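Local structure of acetyl-CoA acetyltransferase (Mycobacterium smegmatis, 4EGV) at residues 450-464 with 496-510. The protein belongs to the thiolase-like superfamily as a monomeric thiolase-like protein with an additional C-terminal domain, and may have acyltransferase activity. Residues are numbered along the deposited sequence; the frame is centred on the assembly and turned at random.
Sequences KADGTGTIETYTVRY and LSEGDPIGAKIVVTP
Pro501 lays its CG over one face of the Tyr460 ring, 3.4 Å from the ring centroid, in a CH-pi contact, the two side chains crossing at about a right angle. The tyrosine reaches this place because its CG lies between the backbone N and the carbonyl carbon (chi1 67°), and its hydroxyl is hydrogen-bonded to Arg203 of helix 191-206. Leu496 runs antiparallel alongside the base of the same side chain, with CD2 3.9 Å from Tyr460 CB, while its CB meets Val462 CG2 at 3.7 Å. Farther along, the OH of Tyr464, hydrogen-bonded to Asp257, lies 3.6 Å from Ser497 CA near the C-terminal end of helix 490-498. Strand 453-463 is the middle strand of the five-stranded antiparallel sheet in the additional C-terminal domain, a domain assigned to the OB clan. Its first half pairs with strand 505-509, Gly453 and Gly455 each exchanging two backbone hydrogen bonds, with Val508 and Ile506 respectively. Past the last bridged pair, Ile457 N donates to Ala504 O, and Gly503 N, in the type II turn 501-504, reaches Ile457 O at 2.8 Å. A classic beta bulge, in which Glu458 and Thr459 both face Ile474 of strand 470-476, the neighbour on its other side, follows directly. The buried Ile457 side chain, with CG1 anti to its carbonyl carbon (chi1 -67°), extends CD1 among Leu496, Pro501, Ala504 and Ile506; it meets the last at about a right angle, CD1 to Ile506 CG2 being 4.1 Å. At the far end, Pro510 CD packs against the carboxylate carbon CG of Asp452 at 3.5 Å.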
ATOM      1  N   LYS A 450     -18.713  22.081 -12.724  1.00 65.32           N
ATOM      2  CA  LYS A 450     -20.146  22.172 -13.033  1.00 65.27           C
ATOM      3  C   LYS A 450     -20.463  21.841 -14.488  1.00 64.52           C
ATOM      4  O   LYS A 450     -20.833  22.704 -15.249  1.00 64.18           O
ATOM      5  CB  LYS A 450     -20.662  23.573 -12.712  1.00 65.80           C
ATOM      6  CG  LYS A 450     -20.495  24.001 -11.265  1.00 67.52           C
ATOM      7  CD  LYS A 450     -21.288  25.275 -11.022  1.00 70.71           C
ATOM      8  CE  LYS A 450     -21.506  25.532  -9.530  1.00 71.67           C
ATOM      9  NZ  LYS A 450     -20.500  26.491  -9.032  1.00 71.41           N
ATOM     10  N   ALA A 451     -20.331  20.581 -14.860  1.00 64.13           N
ATOM     11  CA  ALA A 451     -20.470  20.158 -16.254  1.00 64.07           C
ATOM     12  C   ALA A 451     -21.917  20.064 -16.759  1.00 64.21           C
ATOM     13  O   ALA A 451     -22.769  19.382 -16.158  1.00 64.24           O
ATOM     14  CB  ALA A 451     -19.754  18.844 -16.482  1.00 63.88           C
ATOM     15  N   ASP A 452     -22.159  20.728 -17.889  1.00 63.96           N
ATOM     16  CA  ASP A 452     -23.472  20.837 -18.506  1.00 63.98           C
ATOM     17  C   ASP A 452     -23.355  20.544 -20.007  1.00 63.52           C
ATOM     18  O   ASP A 452     -22.921  21.399 -20.775  1.00 63.55           O
ATOM     19  CB  ASP A 452     -24.023  22.259 -18.281  1.00 64.33           C
ATOM     20  CG  ASP A 452     -25.523  22.384 -18.584  1.00 65.51           C
ATOM     21  OD1 ASP A 452     -26.170  21.375 -18.961  1.00 65.74           O
ATOM     22  OD2 ASP A 452     -26.055  23.506 -18.430  1.00 65.49           O
ATOM     23  N   GLY A 453     -23.736  19.348 -20.437  1.00 62.80           N
ATOM     24  CA  GLY A 453     -23.701  19.050 -21.856  1.00 62.04           C
ATOM     25  C   GLY A 453     -23.567  17.580 -22.154  1.00 61.61           C
ATOM     26  O   GLY A 453     -24.058  16.740 -21.417  1.00 61.30           O
ATOM     27  N   THR A 454     -22.903  17.276 -23.257  1.00 61.25           N
ATOM     28  CA  THR A 454     -22.754  15.909 -23.703  1.00 60.76           C
ATOM     29  C   THR A 454     -21.296  15.458 -23.531  1.00 59.76           C
ATOM     30  O   THR A 454     -20.349  16.188 -23.864  1.00 59.77           O
ATOM     31  CB  THR A 454     -23.282  15.717 -25.167  1.00 61.05           C
ATOM     32  OG1 THR A 454     -23.235  14.326 -25.509  1.00 61.56           O
ATOM     33  CG2 THR A 454     -22.476  16.534 -26.201  1.00 62.05           C
ATOM     34  N   GLY A 455     -21.129  14.252 -23.003  1.00 58.56           N
ATOM     35  CA  GLY A 455     -19.822  13.755 -22.656  1.00 56.89           C
ATOM     36  C   GLY A 455     -19.666  12.286 -22.906  1.00 55.68           C
ATOM     37  O   GLY A 455     -20.613  11.600 -23.236  1.00 55.53           O
ATOM     38  N   THR A 456     -18.434  11.826 -22.744  1.00 54.79           N
ATOM     39  CA  THR A 456     -18.041  10.417 -22.901  1.00 53.52           C
ATOM     40  C   THR A 456     -17.629   9.834 -21.536  1.00 52.04           C
ATOM     41  O   THR A 456     -16.977  10.501 -20.730  1.00 51.46           O
ATOM     42  CB  THR A 456     -16.868  10.273 -23.964  1.00 53.99           C
ATOM     43  OG1 THR A 456     -17.258  10.872 -25.207  1.00 53.19           O
ATOM     44  CG2 THR A 456     -16.451   8.790 -24.218  1.00 54.66           C
ATOM     45  N   ILE A 457     -18.039   8.593 -21.284  1.00 50.45           N
ATOM     46  CA  ILE A 457     -17.618   7.852 -20.097  1.00 48.73           C
ATOM     47  C   ILE A 457     -16.127   7.462 -20.212  1.00 48.18           C
ATOM     48  O   ILE A 457     -15.731   6.791 -21.162  1.00 47.85           O
ATOM     49  CB  ILE A 457     -18.500   6.625 -19.887  1.00 48.22           C
ATOM     50  CG1 ILE A 457     -19.914   7.067 -19.536  1.00 47.09           C
ATOM     51  CG2 ILE A 457     -17.942   5.770 -18.798  1.00 48.09           C
ATOM     52  CD1 ILE A 457     -20.898   5.955 -19.413  1.00 44.42           C
ATOM     53  N   GLU A 458     -15.293   7.910 -19.271  1.00 47.28           N
ATOM     54  CA  GLU A 458     -13.897   7.478 -19.270  1.00 46.47           C
ATOM     55  C   GLU A 458     -13.713   6.293 -18.330  1.00 45.21           C
ATOM     56  O   GLU A 458     -13.016   5.332 -18.653  1.00 45.04           O
ATOM     57  CB  GLU A 458     -12.934   8.628 -18.937  1.00 46.69           C
ATOM     58  CG  GLU A 458     -11.495   8.310 -19.323  1.00 48.09           C
ATOM     59  CD  GLU A 458     -10.501   9.367 -18.904  1.00 49.05           C
ATOM     60  OE1 GLU A 458     -10.929  10.432 -18.433  1.00 49.28           O
ATOM     61  OE2 GLU A 458      -9.288   9.127 -19.025  1.00 48.47           O
ATOM     62  N   THR A 459     -14.366   6.384 -17.177  1.00 43.80           N
ATOM     63  CA  THR A 459     -14.404   5.312 -16.193  1.00 42.28           C
ATOM     64  C   THR A 459     -15.645   5.449 -15.291  1.00 41.23           C
ATOM     65  O   THR A 459     -16.354   6.446 -15.317  1.00 40.29           O
ATOM     66  CB  THR A 459     -13.083   5.224 -15.403  1.00 42.13           C
ATOM     67  OG1 THR A 459     -13.086   4.067 -14.565  1.00 41.09           O
ATOM     68  CG2 THR A 459     -12.862   6.466 -14.590  1.00 42.36           C
ATOM     69  N   TYR A 460     -15.903   4.412 -14.518  1.00 40.36           N
ATOM     70  CA  TYR A 460     -17.156   4.241 -13.817  1.00 39.39           C
ATOM     71  C   TYR A 460     -16.967   3.265 -12.658  1.00 38.94           C
ATOM     72  O   TYR A 460     -16.017   2.473 -12.604  1.00 38.14           O
ATOM     73  CB  TYR A 460     -18.230   3.690 -14.781  1.00 39.12           C
ATOM     74  CG  TYR A 460     -17.958   2.268 -15.251  1.00 38.91           C
ATOM     75  CD1 TYR A 460     -18.571   1.173 -14.637  1.00 38.26           C
ATOM     76  CD2 TYR A 460     -17.071   2.021 -16.301  1.00 39.03           C
ATOM     77  CE1 TYR A 460     -18.314  -0.126 -15.047  1.00 38.01           C
ATOM     78  CE2 TYR A 460     -16.803   0.714 -16.729  1.00 39.56           C
ATOM     79  CZ  TYR A 460     -17.437  -0.363 -16.094  1.00 38.36           C
ATOM     80  OH  TYR A 460     -17.175  -1.652 -16.504  1.00 36.64           O
ATOM     81  N   THR A 461     -17.898   3.327 -11.726  1.00 38.83           N
ATOM     82  CA  THR A 461     -18.110   2.220 -10.812  1.00 38.82           C
ATOM     83  C   THR A 461     -19.594   2.156 -10.426  1.00 38.88           C
ATOM     84  O   THR A 461     -20.355   3.070 -10.741  1.00 38.15           O
ATOM     85  CB  THR A 461     -17.158   2.318  -9.589  1.00 38.94           C
ATOM     86  OG1 THR A 461     -17.301   1.159  -8.760  1.00 37.54           O
ATOM     87  CG2 THR A 461     -17.390   3.590  -8.815  1.00 37.99           C
ATOM     88  N   VAL A 462     -20.005   1.067  -9.788  1.00 38.98           N
ATOM     89  CA  VAL A 462     -21.367   0.957  -9.314  1.00 39.20           C
ATOM     90  C   VAL A 462     -21.369   0.529  -7.850  1.00 39.91           C
ATOM     91  O   VAL A 462     -20.584  -0.334  -7.442  1.00 40.16           O
ATOM     92  CB  VAL A 462     -22.177  -0.053 -10.144  1.00 39.28           C
ATOM     93  CG1 VAL A 462     -23.657  -0.029  -9.722  1.00 38.81           C
ATOM     94  CG2 VAL A 462     -22.064   0.232 -11.613  1.00 37.76           C
ATOM     95  N   ARG A 463     -22.244   1.126  -7.052  1.00 40.31           N
ATOM     96  CA  ARG A 463     -22.412   0.679  -5.668  1.00 40.84           C
ATOM     97  C   ARG A 463     -23.569  -0.290  -5.560  1.00 40.40           C
ATOM     98  O   ARG A 463     -24.706   0.091  -5.731  1.00 39.99           O
ATOM     99  CB  ARG A 463     -22.653   1.848  -4.729  1.00 41.14           C
ATOM    100  CG  ARG A 463     -21.640   2.959  -4.828  1.00 43.96           C
ATOM    101  CD  ARG A 463     -21.542   3.736  -3.544  1.00 48.66           C
ATOM    102  NE  ARG A 463     -21.209   2.810  -2.470  1.00 52.59           N
ATOM    103  CZ  ARG A 463     -20.475   3.097  -1.400  1.00 52.23           C
ATOM    104  NH1 ARG A 463     -19.965   4.318  -1.205  1.00 52.03           N
ATOM    105  NH2 ARG A 463     -20.252   2.139  -0.528  1.00 50.60           N
ATOM    106  N   TYR A 464     -23.261  -1.546  -5.285  1.00 40.90           N
ATOM    107  CA  TYR A 464     -24.263  -2.603  -5.191  1.00 41.25           C
ATOM    108  C   TYR A 464     -24.755  -2.762  -3.754  1.00 41.21           C
ATOM    109  O   TYR A 464     -25.708  -3.486  -3.474  1.00 41.29           O
ATOM    110  CB  TYR A 464     -23.726  -3.930  -5.710  1.00 40.91           C
ATOM    111  CG  TYR A 464     -23.275  -3.902  -7.127  1.00 40.93           C
ATOM    112  CD1 TYR A 464     -24.177  -3.981  -8.166  1.00 41.74           C
ATOM    113  CD2 TYR A 464     -21.920  -3.832  -7.439  1.00 41.07           C
ATOM    114  CE1 TYR A 464     -23.744  -3.973  -9.496  1.00 41.50           C
ATOM    115  CE2 TYR A 464     -21.479  -3.837  -8.758  1.00 41.05           C
ATOM    116  CZ  TYR A 464     -22.396  -3.903  -9.777  1.00 40.45           C
ATOM    117  OH  TYR A 464     -21.948  -3.908 -11.062  1.00 38.82           O
ATOM    118  N   LEU A 496     -23.881   0.046 -16.952  1.00 54.74           N
ATOM    119  CA  LEU A 496     -22.675  -0.008 -16.108  1.00 55.48           C
ATOM    120  C   LEU A 496     -22.488  -1.335 -15.359  1.00 56.33           C
ATOM    121  O   LEU A 496     -21.347  -1.790 -15.159  1.00 55.93           O
ATOM    122  CB  LEU A 496     -22.613   1.148 -15.112  1.00 55.35           C
ATOM    123  CG  LEU A 496     -22.728   2.588 -15.615  1.00 54.65           C
ATOM    124  CD1 LEU A 496     -22.817   3.583 -14.474  1.00 53.28           C
ATOM    125  CD2 LEU A 496     -21.598   2.948 -16.521  1.00 53.41           C
ATOM    126  N   SER A 497     -23.600  -1.959 -14.969  1.00 57.30           N
ATOM    127  CA  SER A 497     -23.560  -3.229 -14.235  1.00 58.73           C
ATOM    128  C   SER A 497     -23.413  -4.472 -15.109  1.00 59.88           C
ATOM    129  O   SER A 497     -22.776  -5.444 -14.703  1.00 59.36           O
ATOM    130  CB  SER A 497     -24.814  -3.403 -13.381  1.00 58.73           C
ATOM    131  OG  SER A 497     -25.155  -2.223 -12.682  1.00 58.88           O
ATOM    132  N   GLU A 498     -24.016  -4.440 -16.298  1.00 61.54           N
ATOM    133  CA  GLU A 498     -24.211  -5.647 -17.095  1.00 63.32           C
ATOM    134  C   GLU A 498     -23.627  -5.605 -18.507  1.00 63.73           C
ATOM    135  O   GLU A 498     -23.438  -6.652 -19.115  1.00 63.51           O
ATOM    136  CB  GLU A 498     -25.708  -5.977 -17.189  1.00 63.90           C
ATOM    137  CG  GLU A 498     -26.361  -6.455 -15.873  1.00 66.98           C
ATOM    138  CD  GLU A 498     -27.848  -6.886 -16.020  1.00 70.84           C
ATOM    139  OE1 GLU A 498     -28.503  -6.624 -17.071  1.00 71.95           O
ATOM    140  OE2 GLU A 498     -28.363  -7.493 -15.052  1.00 70.97           O
ATOM    141  N   GLY A 499     -23.144  -4.444 -18.905  1.00 64.41           N
ATOM    142  CA  GLY A 499     -22.482  -4.296 -20.183  1.00 65.24           C
ATOM    143  C   GLY A 499     -21.064  -3.755 -20.176  1.00 65.69           C
ATOM    144  O   GLY A 499     -20.296  -4.070 -19.323  1.00 65.96           O
ATOM    145  N   ASP A 500     -20.729  -2.939 -21.153  1.00 65.96           N
ATOM    146  CA  ASP A 500     -19.418  -2.328 -21.272  1.00 66.06           C
ATOM    147  C   ASP A 500     -19.604  -0.879 -21.697  1.00 65.68           C
ATOM    148  O   ASP A 500     -19.949  -0.603 -22.826  1.00 65.25           O
ATOM    149  CB  ASP A 500     -18.594  -3.102 -22.295  1.00 66.44           C
ATOM    150  CG  ASP A 500     -17.136  -2.849 -22.180  1.00 67.24           C
ATOM    151  OD1 ASP A 500     -16.758  -1.764 -21.782  1.00 67.25           O
ATOM    152  OD2 ASP A 500     -16.357  -3.726 -22.538  1.00 66.87           O
ATOM    153  N   PRO A 501     -19.416   0.033 -20.751  1.00 65.62           N
ATOM    154  CA  PRO A 501     -19.801   1.434 -20.944  1.00 65.81           C
ATOM    155  C   PRO A 501     -18.707   2.335 -21.504  1.00 65.80           C
ATOM    156  O   PRO A 501     -19.035   3.355 -22.110  1.00 65.85           O
ATOM    157  CB  PRO A 501     -20.172   1.886 -19.528  1.00 65.77           C
ATOM    158  CG  PRO A 501     -19.356   1.019 -18.637  1.00 65.62           C
ATOM    159  CD  PRO A 501     -19.275  -0.312 -19.326  1.00 65.43           C
ATOM    160  N   ILE A 502     -17.439   1.990 -21.306  1.00 65.67           N
ATOM    161  CA  ILE A 502     -16.401   2.878 -21.722  1.00 66.33           C
ATOM    162  C   ILE A 502     -16.697   3.586 -23.015  1.00 66.61           C
ATOM    163  O   ILE A 502     -16.830   2.962 -24.045  1.00 67.13           O
ATOM    164  CB  ILE A 502     -15.193   2.072 -21.975  1.00 66.48           C
ATOM    165  CG1 ILE A 502     -15.016   1.097 -20.841  1.00 65.63           C
ATOM    166  CG2 ILE A 502     -14.031   2.972 -22.093  1.00 67.06           C
ATOM    167  CD1 ILE A 502     -16.163   0.178 -20.717  1.00 63.56           C
ATOM    168  N   GLY A 503     -16.766   4.898 -23.008  1.00 66.69           N
ATOM    169  CA  GLY A 503     -16.906   5.571 -24.282  1.00 66.64           C
ATOM    170  C   GLY A 503     -18.316   5.868 -24.719  1.00 66.09           C
ATOM    171  O   GLY A 503     -18.531   6.430 -25.770  1.00 66.24           O
ATOM    172  N   ALA A 504     -19.276   5.492 -23.903  1.00 65.36           N
ATOM    173  CA  ALA A 504     -20.662   5.700 -24.217  1.00 64.64           C
ATOM    174  C   ALA A 504     -21.058   7.122 -24.005  1.00 64.22           C
ATOM    175  O   ALA A 504     -20.566   7.755 -23.111  1.00 63.86           O
ATOM    176  CB  ALA A 504     -21.479   4.835 -23.375  1.00 64.53           C
ATOM    177  N   LYS A 505     -21.966   7.614 -24.836  1.00 63.92           N
ATOM    178  CA  LYS A 505     -22.381   9.008 -24.770  1.00 63.36           C
ATOM    179  C   LYS A 505     -23.455   9.174 -23.714  1.00 62.14           C
ATOM    180  O   LYS A 505     -24.380   8.370 -23.608  1.00 61.50           O
ATOM    181  CB  LYS A 505     -22.900   9.473 -26.141  1.00 64.06           C
ATOM    182  CG  LYS A 505     -21.820   9.717 -27.227  1.00 66.17           C
ATOM    183  CD  LYS A 505     -21.120  11.107 -27.030  1.00 70.00           C
ATOM    184  CE  LYS A 505     -20.370  11.629 -28.282  1.00 70.97           C
ATOM    185  NZ  LYS A 505     -19.552  10.573 -28.928  1.00 70.89           N
ATOM    186  N   ILE A 506     -23.302  10.216 -22.919  1.00 61.27           N
ATOM    187  CA  ILE A 506     -24.224  10.528 -21.836  1.00 60.66           C
ATOM    188  C   ILE A 506     -24.486  12.025 -21.790  1.00 60.46           C
ATOM    189  O   ILE A 506     -23.697  12.824 -22.310  1.00 60.24           O
ATOM    190  CB  ILE A 506     -23.660  10.100 -20.441  1.00 60.82           C
ATOM    191  CG1 ILE A 506     -22.184  10.497 -20.279  1.00 60.08           C
ATOM    192  CG2 ILE A 506     -23.884   8.619 -20.199  1.00 60.42           C
ATOM    193  CD1 ILE A 506     -21.878  11.104 -18.966  1.00 58.58           C
ATOM    194  N   VAL A 507     -25.586  12.407 -21.153  1.00 60.28           N
ATOM    195  CA  VAL A 507     -25.907  13.819 -20.965  1.00 60.55           C
ATOM    196  C   VAL A 507     -25.835  14.130 -19.460  1.00 60.04           C
ATOM    197  O   VAL A 507     -26.488  13.480 -18.661  1.00 59.99           O
ATOM    198  CB  VAL A 507     -27.270  14.257 -21.714  1.00 60.70           C
ATOM    199  CG1 VAL A 507     -28.506  14.054 -20.872  1.00 61.50           C
ATOM    200  CG2 VAL A 507     -27.232  15.715 -22.181  1.00 61.08           C
ATOM    201  N   VAL A 508     -24.999  15.092 -19.089  1.00 59.83           N
ATOM    202  CA  VAL A 508     -24.779  15.467 -17.693  1.00 59.77           C
ATOM    203  C   VAL A 508     -25.445  16.826 -17.428  1.00 60.13           C
ATOM    204  O   VAL A 508     -25.336  17.744 -18.236  1.00 59.91           O
ATOM    205  CB  VAL A 508     -23.232  15.450 -17.327  1.00 59.65           C
ATOM    206  CG1 VAL A 508     -22.405  16.253 -18.315  1.00 59.56           C
ATOM    207  CG2 VAL A 508     -22.956  15.955 -15.947  1.00 59.09           C
ATOM    208  N   THR A 509     -26.159  16.930 -16.305  1.00 60.86           N
ATOM    209  CA  THR A 509     -26.789  18.194 -15.840  1.00 61.29           C
ATOM    210  C   THR A 509     -26.171  18.657 -14.524  1.00 61.46           C
ATOM    211  O   THR A 509     -26.174  17.907 -13.570  1.00 61.35           O
ATOM    212  CB  THR A 509     -28.308  18.007 -15.564  1.00 61.49           C
ATOM    213  OG1 THR A 509     -28.820  16.938 -16.362  1.00 60.37           O
ATOM    214  CG2 THR A 509     -29.100  19.312 -15.848  1.00 62.18           C
ATOM    215  N   PRO A 510     -25.676  19.902 -14.449  1.00 61.85           N
ATOM    216  CA  PRO A 510     -25.033  20.362 -13.221  1.00 62.39           C
ATOM    217  C   PRO A 510     -25.956  20.338 -11.986  1.00 62.94           C
ATOM    218  O   PRO A 510     -27.182  20.272 -12.115  1.00 62.58           O
ATOM    219  CB  PRO A 510     -24.649  21.808 -13.552  1.00 62.31           C
ATOM    220  CG  PRO A 510     -25.637  22.221 -14.563  1.00 61.98           C
ATOM    221  CD  PRO A 510     -25.852  21.000 -15.406  1.00 62.03           C
TER